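Serine protease inhibitor 4, isoform B (Drosophila melanogaster, PDB 4P0F) belongs to the serpin family and probably inhibits serine and cysteine endopeptidases by the serpin mechanism, here in its cleaved form. Local coordinates at residues Glu32-Ser37 against Ala276-Glu281. Residues are numbered along the deposited sequence; the frame is centred on the assembly and turned at random.
Sequences ENIVFS and AEFQVE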
ATOM      1  N   GLU A  32      10.927 -12.680   0.857  1.00 35.27           N
ATOM      2  CA  GLU A  32      10.754 -11.595   1.820  1.00 31.40           C
ATOM      3  C   GLU A  32       9.316 -11.432   2.274  1.00 30.15           C
ATOM      4  O   GLU A  32       8.378 -11.689   1.513  1.00 28.97           O
ATOM      5  CB  GLU A  32      11.235 -10.275   1.214  1.00 31.70           C
ATOM      6  CG  GLU A  32      12.745 -10.196   1.059  1.00 54.14           C
ATOM      7  CD  GLU A  32      13.213  -8.849   0.533  1.00 63.57           C
ATOM      8  OE1 GLU A  32      12.516  -7.841   0.768  1.00 49.07           O
ATOM      9  OE2 GLU A  32      14.277  -8.803  -0.119  1.00 75.68           O
ATOM     10  N   ASN A  33       9.149 -10.972   3.509  1.00 27.44           N
ATOM     11  CA  ASN A  33       7.831 -10.615   4.013  1.00 23.16           C
ATOM     12  C   ASN A  33       7.373  -9.279   3.460  1.00 23.04           C
ATOM     13  O   ASN A  33       7.487  -8.243   4.101  1.00 30.55           O
ATOM     14  CB  ASN A  33       7.829 -10.574   5.534  1.00 23.77           C
ATOM     15  CG  ASN A  33       8.048 -11.941   6.147  1.00 25.64           C
ATOM     16  OD1 ASN A  33       8.001 -12.957   5.459  1.00 26.81           O
ATOM     17  ND2 ASN A  33       8.301 -11.974   7.447  1.00 27.30           N
ATOM     18  N   ILE A  34       6.828  -9.320   2.260  1.00 20.17           N
ATOM     19  CA  ILE A  34       6.366  -8.121   1.600  1.00 18.49           C
ATOM     20  C   ILE A  34       5.197  -7.495   2.350  1.00 22.02           C
ATOM     21  O   ILE A  34       4.299  -8.193   2.797  1.00 22.26           O
ATOM     22  CB  ILE A  34       5.961  -8.455   0.151  1.00 24.11           C
ATOM     23  CG1 ILE A  34       7.202  -8.908  -0.627  1.00 31.62           C
ATOM     24  CG2 ILE A  34       5.297  -7.260  -0.534  1.00 25.65           C
ATOM     25  CD1 ILE A  34       6.900  -9.507  -1.980  1.00 43.25           C
ATOM     26  N   VAL A  35       5.221  -6.175   2.501  1.00 16.59           N
ATOM     27  CA  VAL A  35       4.037  -5.438   2.927  1.00 15.02           C
ATOM     28  C   VAL A  35       4.029  -4.132   2.166  1.00 17.10           C
ATOM     29  O   VAL A  35       5.075  -3.528   1.977  1.00 15.84           O
ATOM     30  CB  VAL A  35       3.988  -5.193   4.464  1.00 20.23           C
ATOM     31  CG1 VAL A  35       5.239  -4.485   4.974  1.00 21.24           C
ATOM     32  CG2 VAL A  35       2.732  -4.413   4.843  1.00 19.67           C
ATOM     33  N   PHE A  36       2.860  -3.727   1.691  1.00 14.64           N
ATOM     34  CA  PHE A  36       2.738  -2.482   0.949  1.00 13.76           C
ATOM     35  C   PHE A  36       1.305  -1.985   1.009  1.00 14.11           C
ATOM     36  O   PHE A  36       0.392  -2.731   1.367  1.00 12.91           O
ATOM     37  CB  PHE A  36       3.207  -2.653  -0.514  1.00 14.08           C
ATOM     38  CG  PHE A  36       2.281  -3.483  -1.394  1.00 14.17           C
ATOM     39  CD1 PHE A  36       2.272  -4.858  -1.321  1.00 19.00           C
ATOM     40  CD2 PHE A  36       1.468  -2.865  -2.332  1.00 19.08           C
ATOM     41  CE1 PHE A  36       1.440  -5.611  -2.149  1.00 18.23           C
ATOM     42  CE2 PHE A  36       0.632  -3.607  -3.155  1.00 20.65           C
ATOM     43  CZ  PHE A  36       0.619  -4.981  -3.059  1.00 18.08           C
ATOM     44  N   SER A  37       1.123  -0.698   0.710  1.00 16.88           N
ATOM     45  CA  SER A  37      -0.204  -0.118   0.600  1.00 11.33           C
ATOM     46  C   SER A  37      -0.524   0.163  -0.856  1.00 14.41           C
ATOM     47  O   SER A  37      -0.010   1.134  -1.427  1.00 13.15           O
ATOM     48  CB  SER A  37      -0.321   1.169   1.402  1.00 15.25           C
ATOM     49  OG  SER A  37      -1.576   1.783   1.166  1.00 15.50           O
ATOM     50  N   ALA A 276       6.485  -6.588  10.160  1.00 20.87           N
ATOM     51  CA  ALA A 276       7.226  -6.597   8.912  1.00 18.24           C
ATOM     52  C   ALA A 276       7.449  -5.167   8.447  1.00 20.09           C
ATOM     53  O   ALA A 276       6.641  -4.284   8.723  1.00 18.94           O
ATOM     54  CB  ALA A 276       6.487  -7.410   7.860  1.00 18.28           C
ATOM     55  N   GLU A 277       8.573  -4.945   7.774  1.00 19.06           N
ATOM     56  CA  GLU A 277       8.890  -3.652   7.179  1.00 17.25           C
ATOM     57  C   GLU A 277       9.403  -3.928   5.780  1.00 19.54           C
ATOM     58  O   GLU A 277      10.147  -4.889   5.579  1.00 22.61           O
ATOM     59  CB  GLU A 277       9.938  -2.899   7.991  1.00 27.81           C
ATOM     60  CG  GLU A 277       9.810  -3.065   9.490  1.00 59.68           C
ATOM     61  CD  GLU A 277      10.750  -2.155  10.261  1.00 75.98           C
ATOM     62  OE1 GLU A 277      11.216  -1.149   9.681  1.00 75.77           O
ATOM     63  OE2 GLU A 277      11.024  -2.450  11.444  1.00 81.90           O
ATOM     64  N   PHE A 278       9.030  -3.090   4.817  1.00 18.83           N
ATOM     65  CA  PHE A 278       9.377  -3.332   3.430  1.00 15.69           C
ATOM     66  C   PHE A 278       9.576  -2.004   2.728  1.00 17.69           C
ATOM     67  O   PHE A 278       8.839  -1.048   2.978  1.00 18.65           O
ATOM     68  CB  PHE A 278       8.277  -4.144   2.745  1.00 16.42           C
ATOM     69  CG  PHE A 278       8.571  -4.507   1.317  1.00 14.12           C
ATOM     70  CD1 PHE A 278       9.500  -5.487   1.013  1.00 20.01           C
ATOM     71  CD2 PHE A 278       7.899  -3.888   0.284  1.00 17.84           C
ATOM     72  CE1 PHE A 278       9.759  -5.829  -0.289  1.00 28.01           C
ATOM     73  CE2 PHE A 278       8.155  -4.239  -1.024  1.00 16.53           C
ATOM     74  CZ  PHE A 278       9.082  -5.200  -1.309  1.00 20.75           C
ATOM     75  N   GLN A 279      10.602  -1.942   1.890  1.00 19.12           N
ATOM     76  CA  GLN A 279      10.847  -0.750   1.094  1.00 17.73           C
ATOM     77  C   GLN A 279      11.293  -1.156  -0.296  1.00 17.92           C
ATOM     78  O   GLN A 279      12.013  -2.145  -0.469  1.00 19.85           O
ATOM     79  CB  GLN A 279      11.881   0.149   1.754  1.00 20.75           C
ATOM     80  CG  GLN A 279      13.261  -0.432   1.918  1.00 30.96           C
ATOM     81  CD  GLN A 279      14.181   0.510   2.687  1.00 50.84           C
ATOM     82  OE1 GLN A 279      14.039   0.690   3.898  1.00 62.56           O
ATOM     83  NE2 GLN A 279      15.111   1.133   1.979  1.00 44.63           N
ATOM     84  N   VAL A 280      10.857  -0.382  -1.281  1.00 15.57           N
ATOM     85  CA  VAL A 280      11.132  -0.685  -2.666  1.00 15.57           C
ATOM     86  C   VAL A 280      11.022   0.569  -3.517  1.00 16.25           C
ATOM     87  O   VAL A 280      10.207   1.453  -3.227  1.00 18.18           O
ATOM     88  CB  VAL A 280      10.155  -1.762  -3.209  1.00 17.86           C
ATOM     89  CG1 VAL A 280       8.716  -1.260  -3.178  1.00 20.07           C
ATOM     90  CG2 VAL A 280      10.544  -2.203  -4.606  1.00 24.41           C
ATOM     91  N   GLU A 281      11.871   0.656  -4.538  1.00 17.60           N
ATOM     92  CA  GLU A 281      11.738   1.681  -5.558  1.00 16.44           C
ATOM     93  C   GLU A 281      10.923   1.019  -6.680  1.00 16.78           C
ATOM     94  O   GLU A 281      11.278  -0.064  -7.159  1.00 16.55           O
ATOM     95  CB  GLU A 281      13.112   2.195  -6.027  1.00 18.26           C
ATOM     96  CG  GLU A 281      13.070   3.528  -6.779  1.00 20.38           C
ATOM     97  CD  GLU A 281      12.534   3.394  -8.181  1.00 25.45           C
ATOM     98  OE1 GLU A 281      12.752   2.336  -8.792  1.00 22.72           O
ATOM     99  OE2 GLU A 281      11.906   4.351  -8.680  1.00 24.23           O
TER
HETATM  100  O   HOH W   1      10.166  -7.601   4.800  1.00 36.59           O
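One water molecule joins the two backbones, giving a hydrogen bond of 2.8 Å to Asn33 O and another of 2.8 Å to Glu277 O, and no direct hydrogen bond links the segments. Asn33 stands at the centre of an inverse gamma turn, closed by a weak bond from Ile34 N to Glu32 O, and its CB lies 4.1 Å from Ala276 CB. Phe278 makes most of the 276-281 side of the contact. Its ring reaches the 32-37 chain because CG extends away from the backbone N (chi1 -177°). Ile34 runs alongside it, pointing the same way, and lays CG2 over one face, offset toward the rim, while its CG1 comes within 4.0 Å of Phe278 CE1. The Glu32 side chain crosses that of Phe278 at about a right angle and sets OE1 at the ring edge, in plane, 3.6 Å from Phe278 CE1; the carboxylate is turned 64° from the ring, and its oxygen probably meets the weakly positive C-H rim. Val35 passes Phe278 in the opposite sense, its CG1 3.8 Å from Phe278 CB. Val35 O, buried with no hydrogen-bond partner in the model, lies against Phe278 CB and approaches the ring obliquely, 3.3 Å from Phe278 CD2. Asn33 is held by its amide, OD1 to Val378 N and ND2 to Arg379 O. Strand 35-36 pairs antiparallel with strand 370-377 in serpin sheet B, whereas 276-281, the end of strand 263-281, pairs with strand 311-324 in the large sheet A, so side chains and a water join the two sheets. Val35 also rests on Ile322 of strand 311-324. Ile34 and Phe36 pack against helix 6-28; Ser37 follows as N-cap of helix 38-49, its OG bonded to Ser40 N.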